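Local coordinates for protein A151R (African swine fever virus Georgia 2007/1, PDB 7CMA) that is a non-structural viral protein whose biochemical role is not firmly established and which binds a zinc ion through three cysteines and one histidine, at residues E15-C20 with Y146-I151; I31-K36 with N90-G95; D106-N111 with R135-T140. All blocks are in the same frame, centred on the assembly; numbering follows the deposited sequence.

Contact 1: E15-C20 with Y146-I151; sequences EKLIEC and YPFTNI
Cys20 and Tyr146 meet through a sulfur-aromatic contact. Cys20 SG sits over the centre of one face of the Tyr146 ring, 3.5 Å from the ring centroid and only 8° off the ring normal. The sulfur reaches this place because SG is turned anti to the backbone N (chi1 -169°), so it extends from the helix toward the loop. The same SG lies obliquely to the Phe148 ring, at a longer distance.

Phe148 is held by carbon contacts. Leu17 CD1 makes a CH-pi contact over one face, 4.0 Å from the Phe148 ring centroid and offset toward the CG side. Lys16 meets the same ring at its edge, with CB 3.8 Å from Phe148 CZ. Lys16 also packs on Ile5 of the second subunit. Cys20 CB approaches obliquely, 3.9 Å from Phe148 CE2. The ring thus lies against three residues of one helix surface.

Ile151 adds an aliphatic contact. Its CD1 lies 3.7 Å from Cys20 SG and 3.9 Å from Leu17 CD1. This methyl bridges the two helix residues one turn apart.

The two segments share no hydrogen bond. Tyr146 OH is bonded to Glu24, farther along the same helix. On the loop side, Phe148 to Ile151 form a type I beta turn, closed by Ile151 N to Phe148 O at 3.2 Å.

The contact joins the long N-terminal helix 3-28 to the C-terminal loop. It is an apolar helix-loop packing. Phe148, the first residue of the type I turn, lies on helix 3-28, and beside it the Cys20 sulfur covers the Tyr146 ring.

Contact 2: I31-K36 with N90-G95; sequences ILLLTK and NKIWSG
Leu32 CD1 approaches the Trp93 indole obliquely, 4.2 Å from Trp93 CD1. The indole also meets the ring of Phe132, and its NE1 is bonded to Glu96 O. The other flat group is the Asn90 amide. Thr35 OG1 donates to Asn90 OD1 at 2.8 Å, from 44° out of the carbonyl plane. Asn90 ND2 bonds Trp82 O, so both ends of the amide are held.

The backbones form an antiparallel ladder. Leu32 with Trp93 and Leu34 with Lys91 are the hydrogen-bonded pairs. Leu34 N to Lys91 O is 2.8 Å, and the other three bonds are of similar length. Strand 90-94 is an outermost strand, within this chain, of a five-stranded antiparallel sheet, and 30-35 is its neighbour.

Ile31, Leu33, Thr35, Asn90, Ile92 and Ser94 point to the face covered by helices 3-28 and 72-84. There Ile31 CG2 lies 3.9 Å from Ile92 CB. On the other face Leu34 CD1 is 4.1 Å from Trp93 CB. The Trp93 ring swings away from strand 31-35, since CG is anti to the backbone N (chi1 176°). Ser94 OG, on the helix side, bonds Glu24.

Contact 3: D106-N111 with R135-T140; sequences DLYHTN and RSIWCT. With ZN (zinc ion), chain C.
His109 and Cys139 belong to a zinc site of three cysteines and one histidine, which Cys116 and Cys142 complete. The zinc ion is bound by His109 ND1 at 2.2 Å and by Cys139 SG at 2.4 Å. Cys139 SG is turned anti to its own N (chi1 171°), which carries it to the metal. On the far side of the imidazole, His109 NE2 bonds Glu104 O. Together with the zinc bond at ND1 this would hold the ring's rotation.

Two backbone bonds bridge the segments. Tyr108 N donates to Ile137 O at 3.0 Å, and Cys139 N donates to Tyr108 O at 3.0 Å. Both are nearly straight. They anchor Cys139 beside strand 107-109, next to His109.

Aromatic groups pack nearby. Tyr108 CB makes a CH-pi contact over one face of the Trp138 six-membered ring, 3.7 Å from its centroid. The two rings form a tilted edge-to-face pair, the Tyr108 edge toward the Trp138 face with the planes at 56°. Ile137 CB meets Tyr108 CD1 at 4.0 Å. Trp138 NE1 bonds Ile131 O.

A sulfur-rich shell with one imidazole nitrogen suits zinc. Thiolate ligands would be expected here, and the ion ties strand 107-109 to the C-terminal loop by bonds stronger than the surrounding packing.

In the fold
Contact 2 is buried, near the chain centre. Contacts 1 and 3 are partly buried, and contact 3 lies farthest out, its centre about 17 Å from that of the chain. Contact 2 has a backbone ladder and aliphatic packing, contact 1 sulfur and aromatic packing, contact 3 zinc ligation beside a short backbone bridge and an aromatic pair. Helix 3-28 of contact 1 leads into strand 30-35 of contact 2 and packs on that sheet. Contacts 1 and 3 both draw on the loop after strand 125-127, and Arg135 NH2 ties them through bonds to Phe148 O and Ile151 O. Asn150 O of contact 1 probably accepts a bond from Ile92 N of contact 2. Contacts 2 and 3 do not touch.

Contact 1: E15-C20 with Y146-I151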
loop_
_atom_site.group_PDB
_atom_site.type_symbol
_atom_site.label_atom_id
_atom_site.label_comp_id
_atom_site.label_asym_id
_atom_site.label_seq_id
_atom_site.Cartn_x
_atom_site.Cartn_y
_atom_site.Cartn_z
ATOM N N GLU A 15 -9.301 7.318 -6.211
ATOM C CA GLU A 15 -10.568 6.858 -5.588
ATOM C C GLU A 15 -10.491 7.082 -4.071
ATOM O O GLU A 15 -11.496 7.534 -3.492
ATOM C CB GLU A 15 -10.842 5.394 -5.933
ATOM C CG GLU A 15 -12.322 5.048 -5.940
ATOM C CD GLU A 15 -13.155 5.797 -6.972
ATOM O OE1 GLU A 15 -12.577 6.287 -7.968
ATOM O OE2 GLU A 15 -14.379 5.902 -6.768
ATOM N N LYS A 16 -9.324 6.838 -3.468
ATOM C CA LYS A 16 -9.150 6.911 -1.994
ATOM C C LYS A 16 -9.116 8.385 -1.561
ATOM O O LYS A 16 -9.770 8.713 -0.576
ATOM C CB LYS A 16 -7.887 6.164 -1.559
ATOM C CG LYS A 16 -8.000 4.645 -1.560
ATOM C CD LYS A 16 -7.141 3.962 -0.512
ATOM C CE LYS A 16 -5.952 3.232 -1.098
ATOM N NZ LYS A 16 -4.989 4.166 -1.730
ATOM N N LEU A 17 -8.444 9.249 -2.323
ATOM C CA LEU A 17 -8.287 10.687 -1.971
ATOM C C LEU A 17 -9.631 11.400 -2.165
ATOM O O LEU A 17 -10.057 12.076 -1.229
ATOM C CB LEU A 17 -7.183 11.317 -2.825
ATOM C CG LEU A 17 -6.835 12.770 -2.485
ATOM C CD1 LEU A 17 -6.678 12.967 -0.981
ATOM C CD2 LEU A 17 -5.571 13.207 -3.211
ATOM N N ILE A 18 -10.354 11.079 -3.242
ATOM C CA ILE A 18 -11.722 11.628 -3.494
ATOM C C ILE A 18 -12.649 11.196 -2.355
ATOM O O ILE A 18 -13.431 12.042 -1.885
ATOM C CB ILE A 18 -12.266 11.196 -4.870
ATOM C CG1 ILE A 18 -11.567 11.941 -6.009
ATOM C CG2 ILE A 18 -13.777 11.364 -4.929
ATOM C CD1 ILE A 18 -12.052 11.556 -7.393
ATOM N N GLU A 19 -12.583 9.927 -1.943
ATOM C CA GLU A 19 -13.433 9.395 -0.841
ATOM C C GLU A 19 -13.103 10.152 0.452
ATOM O O GLU A 19 -14.039 10.616 1.116
ATOM C CB GLU A 19 -13.229 7.886 -0.668
ATOM C CG GLU A 19 -14.264 7.234 0.241
ATOM C CD GLU A 19 -15.641 7.041 -0.379
ATOM O OE1 GLU A 19 -15.812 7.389 -1.568
ATOM O OE2 GLU A 19 -16.553 6.581 0.342
ATOM N N CYS A 20 -11.815 10.331 0.741
ATOM C CA CYS A 20 -11.340 11.116 1.909
ATOM C C CYS A 20 -11.908 12.542 1.854
ATOM O O CYS A 20 -12.505 12.985 2.861
ATOM C CB CYS A 20 -9.819 11.151 1.957
ATOM S SG CYS A 20 -9.177 11.818 3.512
ATOM N N TYR A 146 -3.792 12.323 7.833
ATOM C CA TYR A 146 -4.077 11.385 6.718
ATOM C C TYR A 146 -2.766 11.021 6.029
ATOM O O TYR A 146 -1.855 11.842 5.934
ATOM C CB TYR A 146 -5.077 12.010 5.743
ATOM C CG TYR A 146 -6.493 12.084 6.253
ATOM C CD1 TYR A 146 -7.234 10.934 6.468
ATOM C CD2 TYR A 146 -7.113 13.305 6.474
ATOM C CE1 TYR A 146 -8.535 10.992 6.937
ATOM C CE2 TYR A 146 -8.414 13.380 6.939
ATOM C CZ TYR A 146 -9.144 12.220 7.124
ATOM O OH TYR A 146 -10.427 12.290 7.570
ATOM N N PRO A 147 -2.614 9.774 5.538
ATOM C CA PRO A 147 -1.435 9.406 4.761
ATOM C C PRO A 147 -1.234 10.313 3.532
ATOM O O PRO A 147 -0.099 10.477 3.107
ATOM C CB PRO A 147 -1.707 7.949 4.341
ATOM C CG PRO A 147 -3.216 7.790 4.456
ATOM C CD PRO A 147 -3.621 8.705 5.590
ATOM N N PHE A 148 -2.313 10.951 3.064
ATOM C CA PHE A 148 -2.304 11.881 1.902
ATOM C C PHE A 148 -1.608 13.188 2.302
ATOM O O PHE A 148 -2.184 13.936 3.102
ATOM C CB PHE A 148 -3.733 12.156 1.422
ATOM C CG PHE A 148 -4.554 10.925 1.134
ATOM C CD1 PHE A 148 -4.249 10.103 0.058
ATOM C CD2 PHE A 148 -5.608 10.563 1.962
ATOM C CE1 PHE A 148 -4.992 8.958 -0.191
ATOM C CE2 PHE A 148 -6.348 9.417 1.710
ATOM C CZ PHE A 148 -6.039 8.618 0.634
ATOM N N THR A 149 -0.465 13.493 1.680
ATOM C CA THR A 149 0.349 14.704 1.963
ATOM C C THR A 149 -0.419 15.962 1.532
ATOM O O THR A 149 -0.059 17.054 2.010
ATOM C CB THR A 149 1.719 14.656 1.270
ATOM O OG1 THR A 149 1.495 14.585 -0.138
ATOM C CG2 THR A 149 2.580 13.497 1.727
ATOM N N ASN A 150 -1.455 15.810 0.697
ATOM C CA ASN A 150 -2.194 16.962 0.113
ATOM C C ASN A 150 -3.328 17.389 1.049
ATOM O O ASN A 150 -3.995 18.390 0.732
ATOM C CB ASN A 150 -2.739 16.650 -1.280
ATOM C CG ASN A 150 -1.638 16.438 -2.291
ATOM O OD1 ASN A 150 -0.889 17.361 -2.603
ATOM N ND2 ASN A 150 -1.455 15.196 -2.708
ATOM N N ILE A 151 -3.569 16.648 2.133
ATOM C CA ILE A 151 -4.537 17.068 3.188
ATOM C C ILE A 151 -3.750 17.578 4.395
ATOM O O ILE A 151 -3.083 16.764 5.062
ATOM C CB ILE A 151 -5.513 15.941 3.570
ATOM C CG1 ILE A 151 -6.031 15.206 2.332
ATOM C CG2 ILE A 151 -6.646 16.496 4.428
ATOM C CD1 ILE A 151 -7.494 14.857 2.389
#

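Contact 2: I31-K36 with N90-G95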
loop_
_atom_site.group_PDB
_atom_site.type_symbol
_atom_site.label_atom_id
_atom_site.label_comp_id
_atom_site.label_asym_id
_atom_site.label_seq_id
_atom_site.Cartn_x
_atom_site.Cartn_y
_atom_site.Cartn_z
ATOM N N ILE A 31 -13.809 23.602 3.165
ATOM C CA ILE A 31 -12.448 23.199 2.707
ATOM C C ILE A 31 -11.754 24.436 2.133
ATOM O O ILE A 31 -12.366 25.126 1.283
ATOM C CB ILE A 31 -12.526 22.058 1.676
ATOM C CG1 ILE A 31 -13.017 20.752 2.311
ATOM C CG2 ILE A 31 -11.190 21.880 0.972
ATOM C CD1 ILE A 31 -12.547 19.502 1.596
ATOM N N LEU A 32 -10.551 24.724 2.628
ATOM C CA LEU A 32 -9.652 25.771 2.083
ATOM C C LEU A 32 -8.664 25.128 1.103
ATOM O O LEU A 32 -8.116 24.056 1.424
ATOM C CB LEU A 32 -8.928 26.452 3.250
ATOM C CG LEU A 32 -9.823 27.250 4.197
ATOM C CD1 LEU A 32 -9.025 27.792 5.377
ATOM C CD2 LEU A 32 -10.520 28.383 3.461
ATOM N N LEU A 33 -8.508 25.729 -0.076
ATOM C CA LEU A 33 -7.519 25.306 -1.099
ATOM C C LEU A 33 -6.282 26.205 -1.001
ATOM O O LEU A 33 -6.449 27.443 -0.987
ATOM C CB LEU A 33 -8.174 25.396 -2.480
ATOM C CG LEU A 33 -9.184 24.292 -2.804
ATOM C CD1 LEU A 33 -10.515 24.545 -2.114
ATOM C CD2 LEU A 33 -9.387 24.167 -4.306
ATOM N N LEU A 34 -5.104 25.605 -0.797
ATOM C CA LEU A 34 -3.833 26.350 -0.602
ATOM C C LEU A 34 -2.843 25.983 -1.719
ATOM O O LEU A 34 -2.712 24.777 -2.029
ATOM C CB LEU A 34 -3.273 26.030 0.787
ATOM C CG LEU A 34 -4.074 26.589 1.964
ATOM C CD1 LEU A 34 -5.014 25.534 2.528
ATOM C CD2 LEU A 34 -3.149 27.119 3.055
ATOM N N THR A 35 -2.199 26.990 -2.313
ATOM C CA THR A 35 -1.075 26.825 -3.276
ATOM C C THR A 35 0.185 27.489 -2.695
ATOM O O THR A 35 0.088 28.653 -2.270
ATOM C CB THR A 35 -1.452 27.368 -4.663
ATOM O OG1 THR A 35 -2.514 26.573 -5.190
ATOM C CG2 THR A 35 -0.296 27.348 -5.641
ATOM N N LYS A 36 1.216 26.683 -2.418
ATOM C CA LYS A 36 2.427 27.092 -1.657
ATOM C C LYS A 36 1.999 27.736 -0.332
ATOM O O LYS A 36 2.638 28.714 0.086
ATOM C CB LYS A 36 3.281 28.042 -2.502
ATOM C CG LYS A 36 3.828 27.435 -3.787
ATOM C CD LYS A 36 4.704 28.382 -4.580
ATOM C CE LYS A 36 5.458 27.697 -5.703
ATOM N NZ LYS A 36 6.063 26.417 -5.261
ATOM N N ASN A 90 -0.186 22.091 -4.077
ATOM C CA ASN A 90 -1.662 22.208 -3.910
ATOM C C ASN A 90 -2.113 21.303 -2.760
ATOM O O ASN A 90 -2.081 20.057 -2.916
ATOM C CB ASN A 90 -2.413 21.894 -5.204
ATOM C CG ASN A 90 -2.285 22.991 -6.242
ATOM O OD1 ASN A 90 -1.719 24.054 -5.967
ATOM N ND2 ASN A 90 -2.915 22.793 -7.390
ATOM N N LYS A 91 -2.485 21.912 -1.637
ATOM C CA LYS A 91 -2.958 21.186 -0.432
ATOM C C LYS A 91 -4.302 21.760 -0.011
ATOM O O LYS A 91 -4.605 22.894 -0.403
ATOM C CB LYS A 91 -1.928 21.296 0.691
ATOM C CG LYS A 91 -0.604 20.608 0.415
ATOM C CD LYS A 91 0.293 20.541 1.627
ATOM C CE LYS A 91 1.703 20.104 1.297
ATOM N NZ LYS A 91 2.533 19.996 2.518
ATOM N N ILE A 92 -5.054 21.018 0.802
ATOM C CA ILE A 92 -6.397 21.462 1.252
ATOM C C ILE A 92 -6.455 21.401 2.778
ATOM O O ILE A 92 -5.792 20.525 3.376
ATOM C CB ILE A 92 -7.506 20.627 0.583
ATOM C CG1 ILE A 92 -7.401 19.142 0.937
ATOM C CG2 ILE A 92 -7.503 20.852 -0.922
ATOM C CD1 ILE A 92 -8.711 18.400 0.824
ATOM N N TRP A 93 -7.170 22.349 3.378
ATOM C CA TRP A 93 -7.503 22.332 4.823
ATOM C C TRP A 93 -9.001 22.057 4.988
ATOM O O TRP A 93 -9.796 22.825 4.441
ATOM C CB TRP A 93 -7.094 23.658 5.473
ATOM C CG TRP A 93 -7.491 23.765 6.909
ATOM C CD1 TRP A 93 -8.701 24.170 7.395
ATOM C CD2 TRP A 93 -6.708 23.376 8.054
ATOM N NE1 TRP A 93 -8.719 24.071 8.760
ATOM C CE2 TRP A 93 -7.533 23.535 9.188
ATOM C CE3 TRP A 93 -5.425 22.844 8.225
ATOM C CZ2 TRP A 93 -7.080 23.265 10.479
ATOM C CZ3 TRP A 93 -4.979 22.578 9.500
ATOM C CH2 TRP A 93 -5.798 22.785 10.610
ATOM N N SER A 94 -9.365 21.051 5.780
ATOM C CA SER A 94 -10.796 20.754 6.045
ATOM C C SER A 94 -11.178 21.206 7.458
ATOM O O SER A 94 -10.512 20.774 8.420
ATOM C CB SER A 94 -11.106 19.301 5.837
ATOM O OG SER A 94 -12.495 19.062 6.021
ATOM N N GLY A 95 -12.297 21.923 7.574
ATOM C CA GLY A 95 -12.919 22.285 8.861
ATOM C C GLY A 95 -12.629 23.729 9.240
ATOM O O GLY A 95 -12.143 24.479 8.376
#

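Contact 3: D106-N111 with R135-T140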
loop_
_atom_site.group_PDB
_atom_site.type_symbol
_atom_site.label_atom_id
_atom_site.label_comp_id
_atom_site.label_asym_id
_atom_site.label_seq_id
_atom_site.Cartn_x
_atom_site.Cartn_y
_atom_site.Cartn_z
ATOM N N ASP A 106 9.863 20.752 22.601
ATOM C CA ASP A 106 10.337 20.880 21.195
ATOM C C ASP A 106 9.328 20.208 20.257
ATOM O O ASP A 106 9.733 19.794 19.154
ATOM C CB ASP A 106 11.726 20.264 21.017
ATOM C CG ASP A 106 12.851 21.141 21.536
ATOM O OD1 ASP A 106 12.613 22.357 21.714
ATOM O OD2 ASP A 106 13.949 20.600 21.765
ATOM N N LEU A 107 8.070 20.098 20.691
ATOM C CA LEU A 107 6.955 19.572 19.859
ATOM C C LEU A 107 5.735 20.488 20.011
ATOM O O LEU A 107 5.627 21.159 21.050
ATOM C CB LEU A 107 6.643 18.140 20.298
ATOM C CG LEU A 107 7.604 17.070 19.780
ATOM C CD1 LEU A 107 7.280 15.712 20.385
ATOM C CD2 LEU A 107 7.568 16.995 18.262
ATOM N N TYR A 108 4.925 20.604 18.956
ATOM C CA TYR A 108 3.642 21.352 18.980
ATOM C C TYR A 108 2.494 20.344 19.146
ATOM O O TYR A 108 2.605 19.238 18.591
ATOM C CB TYR A 108 3.507 22.205 17.715
ATOM C CG TYR A 108 4.462 23.372 17.643
ATOM C CD1 TYR A 108 5.791 23.190 17.286
ATOM C CD2 TYR A 108 4.060 24.648 17.996
ATOM C CE1 TYR A 108 6.688 24.246 17.276
ATOM C CE2 TYR A 108 4.937 25.721 17.960
ATOM C CZ TYR A 108 6.255 25.522 17.582
ATOM O OH TYR A 108 7.141 26.563 17.595
ATOM N N HIS A 109 1.531 20.688 19.999
ATOM C CA HIS A 109 0.498 19.701 20.395
ATOM C C HIS A 109 -0.925 20.152 20.104
ATOM O O HIS A 109 -1.203 21.348 20.227
ATOM C CB HIS A 109 0.609 19.411 21.900
ATOM C CG HIS A 109 1.956 18.986 22.380
ATOM N ND1 HIS A 109 2.275 17.665 22.589
ATOM C CD2 HIS A 109 3.047 19.698 22.730
ATOM C CE1 HIS A 109 3.514 17.578 23.025
ATOM N NE2 HIS A 109 4.007 18.809 23.118
ATOM N N THR A 110 -1.776 19.204 19.741
ATOM C CA THR A 110 -3.225 19.460 19.530
ATOM C C THR A 110 -4.023 18.818 20.673
ATOM O O THR A 110 -5.201 19.199 20.849
ATOM C CB THR A 110 -3.685 18.918 18.170
ATOM O OG1 THR A 110 -3.240 17.566 18.089
ATOM C CG2 THR A 110 -3.141 19.708 16.998
ATOM N N ASN A 111 -3.479 17.757 21.269
ATOM C CA ASN A 111 -4.153 16.939 22.315
ATOM C C ASN A 111 -5.303 16.141 21.681
ATOM O O ASN A 111 -6.246 15.812 22.410
ATOM C CB ASN A 111 -4.669 17.811 23.467
ATOM C CG ASN A 111 -3.761 17.796 24.678
ATOM O OD1 ASN A 111 -2.542 17.765 24.536
ATOM N ND2 ASN A 111 -4.340 17.804 25.870
ATOM N N ARG A 135 4.914 18.848 8.781
ATOM C CA ARG A 135 4.406 17.812 9.719
ATOM C C ARG A 135 5.494 17.466 10.741
ATOM O O ARG A 135 5.145 16.948 11.817
ATOM C CB ARG A 135 3.949 16.578 8.939
ATOM C CG ARG A 135 2.757 16.845 8.031
ATOM C CD ARG A 135 2.290 15.599 7.315
ATOM N NE ARG A 135 0.999 15.794 6.677
ATOM C CZ ARG A 135 0.319 14.830 6.066
ATOM N NH1 ARG A 135 0.827 13.613 6.006
ATOM N NH2 ARG A 135 -0.849 15.089 5.509
ATOM N N SER A 136 6.748 17.810 10.436
ATOM C CA SER A 136 7.923 17.470 11.281
ATOM C C SER A 136 7.870 18.068 12.686
ATOM O O SER A 136 8.500 17.493 13.571
ATOM C CB SER A 136 9.180 17.917 10.587
ATOM O OG SER A 136 9.381 19.307 10.740
ATOM N N ILE A 137 7.164 19.173 12.877
ATOM C CA ILE A 137 7.189 19.875 14.190
ATOM C C ILE A 137 6.046 19.385 15.075
ATOM O O ILE A 137 5.979 19.834 16.215
ATOM C CB ILE A 137 7.105 21.393 13.943
ATOM C CG1 ILE A 137 5.731 21.831 13.443
ATOM C CG2 ILE A 137 8.205 21.850 13.004
ATOM C CD1 ILE A 137 5.631 23.307 13.180
ATOM N N TRP A 138 5.227 18.457 14.587
ATOM C CA TRP A 138 3.998 18.046 15.317
ATOM C C TRP A 138 4.178 16.762 16.129
ATOM O O TRP A 138 4.766 15.815 15.605
ATOM C CB TRP A 138 2.813 18.002 14.349
ATOM C CG TRP A 138 2.494 19.372 13.853
ATOM C CD1 TRP A 138 2.888 19.944 12.681
ATOM C CD2 TRP A 138 1.771 20.379 14.573
ATOM N NE1 TRP A 138 2.441 21.233 12.614
ATOM C CE2 TRP A 138 1.755 21.528 13.759
ATOM C CE3 TRP A 138 1.118 20.412 15.808
ATOM C CZ2 TRP A 138 1.120 22.700 14.153
ATOM C CZ3 TRP A 138 0.488 21.570 16.193
ATOM C CH2 TRP A 138 0.502 22.699 15.379
ATOM N N CYS A 139 3.671 16.752 17.366
ATOM C CA CYS A 139 3.780 15.583 18.281
ATOM C C CYS A 139 3.063 14.376 17.674
ATOM O O CYS A 139 1.879 14.501 17.383
ATOM C CB CYS A 139 3.199 15.955 19.640
ATOM S SG CYS A 139 3.000 14.590 20.811
ATOM N N THR A 140 3.761 13.251 17.534
ATOM C CA THR A 140 3.188 12.064 16.855
ATOM C C THR A 140 2.252 11.299 17.783
ATOM O O THR A 140 1.600 10.366 17.307
ATOM C CB THR A 140 4.310 11.134 16.405
ATOM O OG1 THR A 140 4.976 10.665 17.575
ATOM C CG2 THR A 140 5.294 11.814 15.480
HETATM ZN ZN ZN C . 1.371 15.675 22.134
#